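Local structure of PILI retraction protein PILT (Thermus thermophilus, 5FL3) at residues Ala81-Ile84 against Ala88-Arg91; Ser114-Ala117 against Pro121-Val124; Thr149-Ile154 against Ile172-Lys177; Asp242-Ile247 against Lys309-Lys314. The protein probably binds and hydrolyses ATP, and is thought to act in the retraction of pili. All coordinates share one frame; numbering follows the deposited sequence.

Contact 1 of 4, residues Ala81-Ile84 against Ala88-Arg91; sequences AYTI and ARFR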
# COMPACT_ATOMS: atom_id res chain seq x y z
N ALA A 81 1.29 -20.98 -3.10
CA ALA A 81 -0.03 -20.53 -3.56
C ALA A 81 -1.09 -21.61 -3.41
O ALA A 81 -0.81 -22.80 -3.53
CB ALA A 81 0.05 -20.08 -5.01
N TYR A 82 -2.31 -21.20 -3.14
CA TYR A 82 -3.40 -22.14 -3.06
C TYR A 82 -4.70 -21.46 -3.48
O TYR A 82 -4.98 -20.33 -3.07
CB TYR A 82 -3.51 -22.71 -1.65
CG TYR A 82 -4.79 -23.48 -1.43
CD1 TYR A 82 -4.93 -24.79 -1.88
CD2 TYR A 82 -5.87 -22.89 -0.78
CE1 TYR A 82 -6.11 -25.48 -1.69
CE2 TYR A 82 -7.04 -23.58 -0.58
CZ TYR A 82 -7.16 -24.87 -1.04
OH TYR A 82 -8.34 -25.55 -0.83
N THR A 83 -5.49 -22.14 -4.29
CA THR A 83 -6.72 -21.53 -4.79
C THR A 83 -7.98 -22.34 -4.48
O THR A 83 -8.01 -23.55 -4.67
CB THR A 83 -6.64 -21.34 -6.28
OG1 THR A 83 -5.33 -20.86 -6.61
CG2 THR A 83 -7.69 -20.34 -6.74
N ILE A 84 -9.00 -21.66 -3.98
CA ILE A 84 -10.32 -22.27 -3.93
C ILE A 84 -11.11 -21.68 -5.09
O ILE A 84 -11.55 -20.52 -5.03
CB ILE A 84 -11.05 -22.01 -2.61
CG1 ILE A 84 -10.20 -22.46 -1.43
CG2 ILE A 84 -12.39 -22.74 -2.59
CD1 ILE A 84 -10.85 -22.15 -0.11
N ALA A 88 -11.32 -17.60 -3.75
CA ALA A 88 -10.18 -16.75 -3.46
C ALA A 88 -8.90 -17.40 -3.91
O ALA A 88 -8.83 -18.62 -4.11
CB ALA A 88 -10.11 -16.45 -1.98
N ARG A 89 -7.88 -16.55 -4.05
CA ARG A 89 -6.49 -16.98 -4.19
C ARG A 89 -5.74 -16.59 -2.94
O ARG A 89 -5.88 -15.46 -2.45
CB ARG A 89 -5.83 -16.34 -5.41
CG ARG A 89 -6.56 -16.54 -6.72
CD ARG A 89 -5.57 -16.56 -7.87
NE ARG A 89 -6.22 -16.51 -9.17
CZ ARG A 89 -5.57 -16.55 -10.34
NH1 ARG A 89 -4.24 -16.67 -10.37
NH2 ARG A 89 -6.26 -16.49 -11.48
N PHE A 90 -4.94 -17.54 -2.44
CA PHE A 90 -4.15 -17.38 -1.22
C PHE A 90 -2.67 -17.56 -1.49
O PHE A 90 -2.28 -18.41 -2.28
CB PHE A 90 -4.56 -18.40 -0.14
CG PHE A 90 -6.02 -18.39 0.22
CD1 PHE A 90 -6.50 -17.54 1.22
CD2 PHE A 90 -6.92 -19.23 -0.42
CE1 PHE A 90 -7.86 -17.52 1.57
CE2 PHE A 90 -8.29 -19.22 -0.09
CZ PHE A 90 -8.75 -18.36 0.91
N ARG A 91 -1.84 -16.77 -0.83
CA ARG A 91 -0.45 -17.14 -0.65
C ARG A 91 -0.34 -17.61 0.79
O ARG A 91 -0.91 -17.01 1.69
CB ARG A 91 0.51 -15.98 -0.95
CG ARG A 91 0.76 -15.72 -2.43
CD ARG A 91 2.25 -15.56 -2.74
NE ARG A 91 2.96 -16.84 -2.66
CZ ARG A 91 3.31 -17.59 -3.70
NH1 ARG A 91 3.05 -17.18 -4.94
NH2 ARG A 91 3.94 -18.75 -3.52
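F90 and Y82 pair across the antiparallel hairpin of strands 78-84 and 88-97, their side chains lying side by side and pointing the same way. CB of F90 sits 3.5 Å from Y82 O, the carbonyl oxygen that accepts the F90 amide. F90 CG follows at 4.0 Å from Y82 O, which lies at the edge of the F90 ring, near CD2. With CG anti to the carbonyl carbon (chi1 -56°), the CD2-CE2 side of the ring is turned to strand 81-84. Its CD2 comes to the edge of the Y82 ring, near that ring's plane, 3.8 Å from Y82 CD2. Further out, F90 CE2 comes 3.9 Å from I84 CD1, which approaches the ring obliquely.

Y82, I84, A88 and F90 share one face of the sheet, where aromatic and branched side chains suit the cover given by helix 11-21: V13 touches Y82 and I84, L16 touches I84, and V20 touches F90. The small A88 packs on V107 of the next strand. On the other face T83 CG2 lies 4.0 Å from R89 CG, and the R91 guanidinium, whose salt bridge goes to D79, turns one face to A81.

Four backbone bonds join the strands: Y82 N to F90 O and F90 N to Y82 O, each 2.9 Å, then I84 N to A88 O at 3.0 Å and A88 N to I84 O. Thus backbone hydrogen bonds set the register of strand 78-84, outermost in the sheet within this chain, apolar contacts seal one face, and the two arginines and T83 suit the more exposed one, beside the small A81.

Contact 2 of 4, residues Ser114-Ala117 against Pro121-Val124; sequences SFEA and PREV. With GOL (glycerol), chain C.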
# COMPACT_ATOMS: atom_id res chain seq x y z
N SER A 114 -13.48 1.00 -5.51
CA SER A 114 -13.52 2.29 -6.19
C SER A 114 -12.85 3.39 -5.35
O SER A 114 -12.71 3.25 -4.14
CB SER A 114 -14.95 2.70 -6.46
OG SER A 114 -15.58 3.00 -5.23
N PHE A 115 -12.47 4.48 -6.01
CA PHE A 115 -11.90 5.62 -5.32
C PHE A 115 -12.83 6.04 -4.21
O PHE A 115 -12.39 6.34 -3.09
CB PHE A 115 -11.69 6.80 -6.27
CG PHE A 115 -10.63 6.57 -7.29
CD1 PHE A 115 -9.43 5.97 -6.94
CD2 PHE A 115 -10.83 6.94 -8.62
CE1 PHE A 115 -8.44 5.76 -7.89
CE2 PHE A 115 -9.86 6.73 -9.57
CZ PHE A 115 -8.67 6.14 -9.22
N GLU A 116 -14.12 6.03 -4.52
CA GLU A 116 -15.12 6.51 -3.58
C GLU A 116 -15.21 5.59 -2.38
O GLU A 116 -15.23 6.07 -1.25
CB GLU A 116 -16.49 6.65 -4.25
CG GLU A 116 -16.61 7.87 -5.17
CD GLU A 116 -16.06 7.61 -6.57
OE1 GLU A 116 -15.92 6.44 -6.96
OE2 GLU A 116 -15.77 8.59 -7.28
N ALA A 117 -15.24 4.28 -2.62
CA ALA A 117 -15.11 3.28 -1.55
C ALA A 117 -13.90 3.53 -0.65
O ALA A 117 -13.97 3.37 0.56
CB ALA A 117 -15.04 1.90 -2.14
N PRO A 121 -10.16 11.19 -3.15
CA PRO A 121 -10.85 12.20 -3.99
C PRO A 121 -10.67 11.95 -5.49
O PRO A 121 -9.55 12.03 -6.02
CB PRO A 121 -10.20 13.52 -3.56
CG PRO A 121 -8.92 13.13 -2.83
CD PRO A 121 -9.19 11.78 -2.22
N ARG A 122 -11.79 11.68 -6.15
CA ARG A 122 -11.78 11.19 -7.52
C ARG A 122 -11.04 12.10 -8.47
O ARG A 122 -10.26 11.64 -9.31
CB ARG A 122 -13.20 10.96 -8.02
CG ARG A 122 -13.23 10.60 -9.51
CD ARG A 122 -14.48 9.83 -9.92
NE ARG A 122 -14.52 8.48 -9.35
CZ ARG A 122 -13.96 7.42 -9.92
NH1 ARG A 122 -13.29 7.54 -11.06
NH2 ARG A 122 -14.05 6.23 -9.33
N GLU A 123 -11.29 13.40 -8.33
CA GLU A 123 -10.75 14.39 -9.25
C GLU A 123 -9.24 14.44 -9.17
O GLU A 123 -8.55 14.45 -10.18
CB GLU A 123 -11.35 15.76 -8.97
CG GLU A 123 -11.30 16.71 -10.15
CD GLU A 123 -11.72 18.11 -9.77
OE1 GLU A 123 -12.36 18.27 -8.70
OE2 GLU A 123 -11.40 19.05 -10.53
N VAL A 124 -8.72 14.44 -7.95
CA VAL A 124 -7.28 14.36 -7.72
C VAL A 124 -6.67 13.10 -8.32
O VAL A 124 -5.62 13.15 -8.97
CB VAL A 124 -6.96 14.41 -6.23
CG1 VAL A 124 -5.49 14.12 -5.99
CG2 VAL A 124 -7.37 15.75 -5.65
C1 GOL C . -11.14 3.86 -10.93
O1 GOL C . -11.69 4.85 -11.78
C2 GOL C . -12.22 3.22 -10.05
O2 GOL C . -12.46 4.03 -8.92
C3 GOL C . -11.73 1.85 -9.58
O3 GOL C . -10.37 1.96 -9.24
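The R122 guanidinium and the E116 carboxylate lie nearly in one plane, 15° apart, and meet edge to edge in a two-pronged salt bridge. NH2 of R122 gives a hydrogen bond to OE1 of E116 at 3.0 Å, taken on the syn side of the carboxylate, while R122 NE pairs with E116 OE2 over a modelled length too short to be trusted. F115 is set differently: its side chain crosses that of R122 at about a right angle, with ring and guanidinium planes 54° apart, and its CD2 lies over one guanidinium face, 3.4 Å from R122 NH2. R122 CG stands anti to its backbone N, and a bend at chi3 then turns the flat end back toward F115 and E116.

Two helix starts are joined, the short, weakly bonded helix 115-118 and helix 122-130. The first is N-capped by S114, whose OG accepts from A117 N at 2.9 Å, a role suited to a small hydroxyl; it leads to L118 of the ADP pocket. A lysine in place of R122 would probably lose the flat, two-pronged grip on E116, leaving one carboxylate oxygen without its mate and F115 without a planar partner.

Glycerol, probably from the crystallisation liquor, occupies another edge of the guanidinium: its O2, over one face of the F115 ring, accepts from F115 N at 2.9 Å and weakly from R122 NH2, and its O1 from R122 NH1. The same NH1 also forms a salt bridge with E126.

Contact 3 of 4, residues Thr149-Ile154 against Ile172-Lys177; sequences TLAALI and IEFLHK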
# COMPACT_ATOMS: atom_id res chain seq x y z
N THR A 149 -4.66 1.88 -2.44
CA THR A 149 -4.71 3.10 -3.21
C THR A 149 -4.04 2.86 -4.55
O THR A 149 -4.59 3.22 -5.61
CB THR A 149 -4.08 4.23 -2.47
OG1 THR A 149 -4.93 4.55 -1.36
CG2 THR A 149 -3.93 5.44 -3.37
N LEU A 150 -2.88 2.19 -4.52
CA LEU A 150 -2.14 1.88 -5.75
C LEU A 150 -2.96 0.99 -6.69
O LEU A 150 -3.00 1.23 -7.89
CB LEU A 150 -0.81 1.20 -5.44
CG LEU A 150 0.28 2.11 -4.87
CD1 LEU A 150 1.53 1.29 -4.60
CD2 LEU A 150 0.60 3.28 -5.77
N ALA A 151 -3.61 -0.03 -6.14
CA ALA A 151 -4.40 -0.92 -6.97
C ALA A 151 -5.57 -0.17 -7.65
O ALA A 151 -5.92 -0.48 -8.78
CB ALA A 151 -4.90 -2.07 -6.17
N ALA A 152 -6.16 0.81 -6.97
CA ALA A 152 -7.29 1.56 -7.52
C ALA A 152 -6.76 2.44 -8.61
O ALA A 152 -7.37 2.60 -9.66
CB ALA A 152 -8.02 2.40 -6.44
N LEU A 153 -5.59 3.01 -8.35
CA LEU A 153 -4.95 3.91 -9.29
C LEU A 153 -4.52 3.18 -10.58
O LEU A 153 -4.69 3.69 -11.67
CB LEU A 153 -3.77 4.59 -8.61
CG LEU A 153 -2.94 5.50 -9.49
CD1 LEU A 153 -3.87 6.53 -10.09
CD2 LEU A 153 -1.83 6.14 -8.69
N ILE A 154 -4.00 1.97 -10.45
CA ILE A 154 -3.59 1.19 -11.61
C ILE A 154 -4.81 0.77 -12.43
O ILE A 154 -4.79 0.78 -13.66
CB ILE A 154 -2.78 -0.07 -11.18
CG1 ILE A 154 -1.43 0.33 -10.58
CG2 ILE A 154 -2.59 -1.03 -12.34
CD1 ILE A 154 -0.61 -0.83 -10.12
N ILE A 172 2.63 -9.73 -4.51
CA ILE A 172 1.48 -9.19 -5.26
C ILE A 172 0.25 -9.23 -4.39
O ILE A 172 -0.13 -10.31 -3.93
CB ILE A 172 1.19 -9.97 -6.56
CG1 ILE A 172 2.37 -9.89 -7.52
CG2 ILE A 172 -0.06 -9.42 -7.23
CD1 ILE A 172 2.20 -10.71 -8.74
N GLU A 173 -0.37 -8.07 -4.15
CA GLU A 173 -1.51 -7.96 -3.25
C GLU A 173 -2.82 -7.99 -4.02
O GLU A 173 -3.82 -8.53 -3.55
CB GLU A 173 -1.42 -6.67 -2.40
CG GLU A 173 -0.20 -6.58 -1.44
CD GLU A 173 -0.30 -7.53 -0.25
OE1 GLU A 173 -1.36 -8.19 -0.12
OE2 GLU A 173 0.68 -7.61 0.55
N PHE A 174 -2.81 -7.41 -5.21
CA PHE A 174 -3.98 -7.38 -6.10
C PHE A 174 -3.63 -7.94 -7.47
O PHE A 174 -2.56 -7.65 -8.00
CB PHE A 174 -4.50 -5.96 -6.25
CG PHE A 174 -5.16 -5.43 -5.03
CD1 PHE A 174 -6.52 -5.65 -4.83
CD2 PHE A 174 -4.44 -4.74 -4.08
CE1 PHE A 174 -7.14 -5.17 -3.69
CE2 PHE A 174 -5.05 -4.26 -2.95
CZ PHE A 174 -6.40 -4.47 -2.75
N LEU A 175 -4.53 -8.75 -8.03
CA LEU A 175 -4.38 -9.26 -9.39
C LEU A 175 -5.19 -8.43 -10.39
O LEU A 175 -6.41 -8.29 -10.27
CB LEU A 175 -4.80 -10.72 -9.47
CG LEU A 175 -3.90 -11.64 -8.66
CD1 LEU A 175 -4.52 -13.03 -8.58
CD2 LEU A 175 -2.51 -11.68 -9.28
N HIS A 176 -4.50 -7.87 -11.38
CA HIS A 176 -5.16 -7.10 -12.42
C HIS A 176 -5.33 -7.94 -13.66
O HIS A 176 -4.43 -8.69 -14.04
CB HIS A 176 -4.37 -5.85 -12.78
CG HIS A 176 -4.20 -4.89 -11.65
ND1 HIS A 176 -5.11 -3.89 -11.38
CD2 HIS A 176 -3.22 -4.76 -10.72
CE1 HIS A 176 -4.70 -3.19 -10.34
NE2 HIS A 176 -3.56 -3.70 -9.92
N LYS A 177 -6.49 -7.82 -14.29
CA LYS A 177 -6.63 -8.42 -15.61
C LYS A 177 -6.37 -7.34 -16.67
O LYS A 177 -6.36 -6.16 -16.37
CB LYS A 177 -8.01 -9.06 -15.77
CG LYS A 177 -9.15 -8.10 -15.66
CD LYS A 177 -10.47 -8.83 -15.64
CE LYS A 177 -11.64 -7.84 -15.63
NZ LYS A 177 -11.77 -7.11 -16.93
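A151 presses its methyl group on the ring of F174, joining the helix that follows the P-loop of this NTPase to the loop between strands 164-169 and 182-187. Helix 146-160 begins with K146, S147 and T148 of the ADP pocket, and the F174 side chain is about 5 Å from the bound ADP, between nearest atoms. The loop's first residues belong to a sequence consistent with the Asp box of secretion ATPases.

The tight part consists of two CH-pi contacts. CB of A151 stands 3.8 Å from the centroid of the F174 ring, 27° off the normal and nearest to CD2, at 3.4 Å. Alanine suits this point because its one carbon lets the aromatic ring come close to the helix. One turn on, I154 CG2 stands 3.8 Å from the centroid of the H176 ring, 17° off the normal; the I154 side chain crosses that of H176 at about a right angle. Both rings have CG anti to the carbonyl carbon (chi1 -71° in F174), which sends them toward the helix. Behind, L150 and L153 pack on the central sheet.

The loop side is looser. No hydrogen bond crosses between the segments, and E173 and K177 take no part in the packing: E173 leads its carboxylate away to a salt bridge with R106, and K177 is exposed. The loop backbone is held by Q185, which bonds to F174 O and H176 N.

Besides the I154 methyl group on its face, the H176 ring has A151 O in its plane at the edge, 3.4 Å from CE1.

Contact 4 of 4, residues Asp242-Ile247 against Lys309-Lys314; sequences DAWRTI and KTPQIK. Unlike the reference sequence in segment 309-314: T310 (reference Met).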
# COMPACT_ATOMS: atom_id res chain seq x y z
N ASP A 242 3.98 11.74 6.51
CA ASP A 242 3.38 12.84 5.75
C ASP A 242 4.32 13.32 4.66
O ASP A 242 5.38 12.74 4.45
CB ASP A 242 3.00 14.01 6.66
CG ASP A 242 4.14 14.42 7.60
OD1 ASP A 242 5.32 14.10 7.34
OD2 ASP A 242 3.82 15.08 8.61
N ALA A 243 3.94 14.40 3.98
CA ALA A 243 4.73 14.91 2.87
C ALA A 243 6.10 15.43 3.33
O ALA A 243 7.13 15.07 2.77
CB ALA A 243 3.97 15.99 2.13
N TRP A 244 6.09 16.27 4.35
CA TRP A 244 7.34 16.77 4.93
C TRP A 244 8.35 15.65 5.21
O TRP A 244 9.47 15.68 4.71
CB TRP A 244 7.02 17.56 6.20
CG TRP A 244 8.21 17.87 7.05
CD1 TRP A 244 8.51 17.33 8.27
CD2 TRP A 244 9.27 18.80 6.75
NE1 TRP A 244 9.69 17.85 8.74
CE2 TRP A 244 10.17 18.76 7.84
CE3 TRP A 244 9.54 19.66 5.68
CZ2 TRP A 244 11.33 19.54 7.88
CZ3 TRP A 244 10.68 20.43 5.72
CH2 TRP A 244 11.56 20.37 6.81
N ARG A 245 7.94 14.64 5.97
CA ARG A 245 8.80 13.50 6.31
C ARG A 245 9.19 12.67 5.09
O ARG A 245 10.28 12.08 5.03
CB ARG A 245 8.10 12.59 7.34
CG ARG A 245 8.52 12.83 8.77
CD ARG A 245 7.39 12.55 9.72
NE ARG A 245 6.88 13.80 10.28
CZ ARG A 245 5.61 14.03 10.61
NH1 ARG A 245 4.69 13.09 10.44
NH2 ARG A 245 5.26 15.22 11.11
N THR A 246 8.29 12.61 4.12
CA THR A 246 8.53 11.80 2.93
C THR A 246 9.64 12.42 2.08
O THR A 246 10.59 11.75 1.67
CB THR A 246 7.25 11.65 2.10
OG1 THR A 246 6.31 10.85 2.84
CG2 THR A 246 7.55 10.99 0.74
N ILE A 247 9.52 13.73 1.87
CA ILE A 247 10.52 14.50 1.15
C ILE A 247 11.89 14.36 1.80
O ILE A 247 12.87 14.04 1.12
CB ILE A 247 10.12 15.96 1.09
CG1 ILE A 247 8.93 16.13 0.13
CG2 ILE A 247 11.29 16.80 0.67
CD1 ILE A 247 8.30 17.49 0.11
N LYS A 309 12.94 27.04 1.75
CA LYS A 309 11.52 27.26 1.52
C LYS A 309 10.71 25.97 1.63
O LYS A 309 9.50 25.97 1.41
CB LYS A 309 11.30 27.92 0.14
CG LYS A 309 12.26 29.08 -0.17
CD LYS A 309 11.99 29.69 -1.55
CE LYS A 309 10.98 30.84 -1.47
NZ LYS A 309 10.19 31.06 -2.74
N THR A 310 11.38 24.88 1.99
CA THR A 310 10.74 23.56 1.98
C THR A 310 9.66 23.39 3.05
O THR A 310 8.62 22.79 2.78
CB THR A 310 11.78 22.43 2.12
OG1 THR A 310 12.61 22.39 0.96
CG2 THR A 310 11.10 21.09 2.27
N PRO A 311 9.88 23.91 4.27
CA PRO A 311 8.76 23.78 5.21
C PRO A 311 7.51 24.58 4.80
O PRO A 311 6.42 24.25 5.26
CB PRO A 311 9.35 24.31 6.51
CG PRO A 311 10.81 24.03 6.39
CD PRO A 311 11.12 24.30 4.96
N GLN A 312 7.65 25.56 3.91
CA GLN A 312 6.50 26.28 3.35
C GLN A 312 5.59 25.38 2.53
O GLN A 312 4.71 25.83 1.80
CB GLN A 312 6.96 27.44 2.48
CG GLN A 312 7.49 28.64 3.24
CD GLN A 312 8.21 29.62 2.33
OE1 GLN A 312 9.31 30.07 2.65
NE2 GLN A 312 7.60 29.95 1.19
N ILE A 313 5.83 24.08 2.65
CA ILE A 313 5.02 23.07 2.02
C ILE A 313 3.69 22.97 2.77
O ILE A 313 2.64 22.79 2.16
CB ILE A 313 5.80 21.71 1.95
CG1 ILE A 313 5.61 21.08 0.59
CG2 ILE A 313 5.49 20.77 3.10
CD1 ILE A 313 5.99 22.03 -0.54
N LYS A 314 3.75 23.14 4.10
CA LYS A 314 2.57 23.14 4.96
C LYS A 314 1.55 24.15 4.47
O LYS A 314 0.39 23.81 4.19
CB LYS A 314 2.97 23.46 6.40
CG LYS A 314 1.83 23.41 7.40
CD LYS A 314 2.36 23.39 8.83
CE LYS A 314 2.52 24.79 9.39
NZ LYS A 314 1.24 25.30 9.95
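The indole of W244 meets segment 309-314 through the rim of its six-membered ring. At the edge, near the ring plane, the methyl CG2 of T310 lies 3.5 Å from W244 CZ3; P311 CG reaches the same CZ3 obliquely at 3.7 Å and W244 CH2 at 3.8 Å. The W244 side chain crosses T310 at about a right angle. With CG anti to its backbone N (chi1 167°), the indole swings from the helix surface across to the threonine and proline.

T310, a methionine in the reference sequence, divides its two branches: CG2 serves the tryptophan, while OG1 hydrogen-bonds to L303 O and D306 O. P311 suits the turn before helix 313-318, offering a rigid apolar ring where the chain bends.

The contact thus joins the beginnings of helices 243-251 and 313-318. The first is N-capped by D242, whose OD1 accepts from R245 N at 3.0 Å, the donor lying nearly along the C-O direction of OD1; aspartate, with its short carboxylate, fits this position. D242 O is gripped twice, by T246 N at 2.9 Å and T246 OG1 at 2.7 Å, from opposite faces of the carbonyl plane.

An alanine in place of W244 would probably leave the T310 methyl and the P311 ring without their aromatic partner, opening a gap between the two helix starts. Further in, the buried side chains of I247 and I313 both lean on L294 of strand 287-295 and on L304 of helix 298-305.

From the N terminus the four contacts follow in series, each closing before the next opens, so none nests in or crosses another. Contact 1 closes the tight hairpin at the outer end of the N-terminal antiparallel sheet. Contact 2 closes a similarly short turn between two helix starts. Contact 3 spans a longer excursion through the rest of helix 146-160 and strand 164-169, and contact 4 closes the longest loop, of 61 residues. Contact 3 links its neighbours: L175 packs on R89 of contact 1, and A152 on F115 of contact 2. Contact 4 stands apart, about 12 Å from contact 3 between nearest atoms, packed on strands 270-280 and 287-295 of the central mixed sheet.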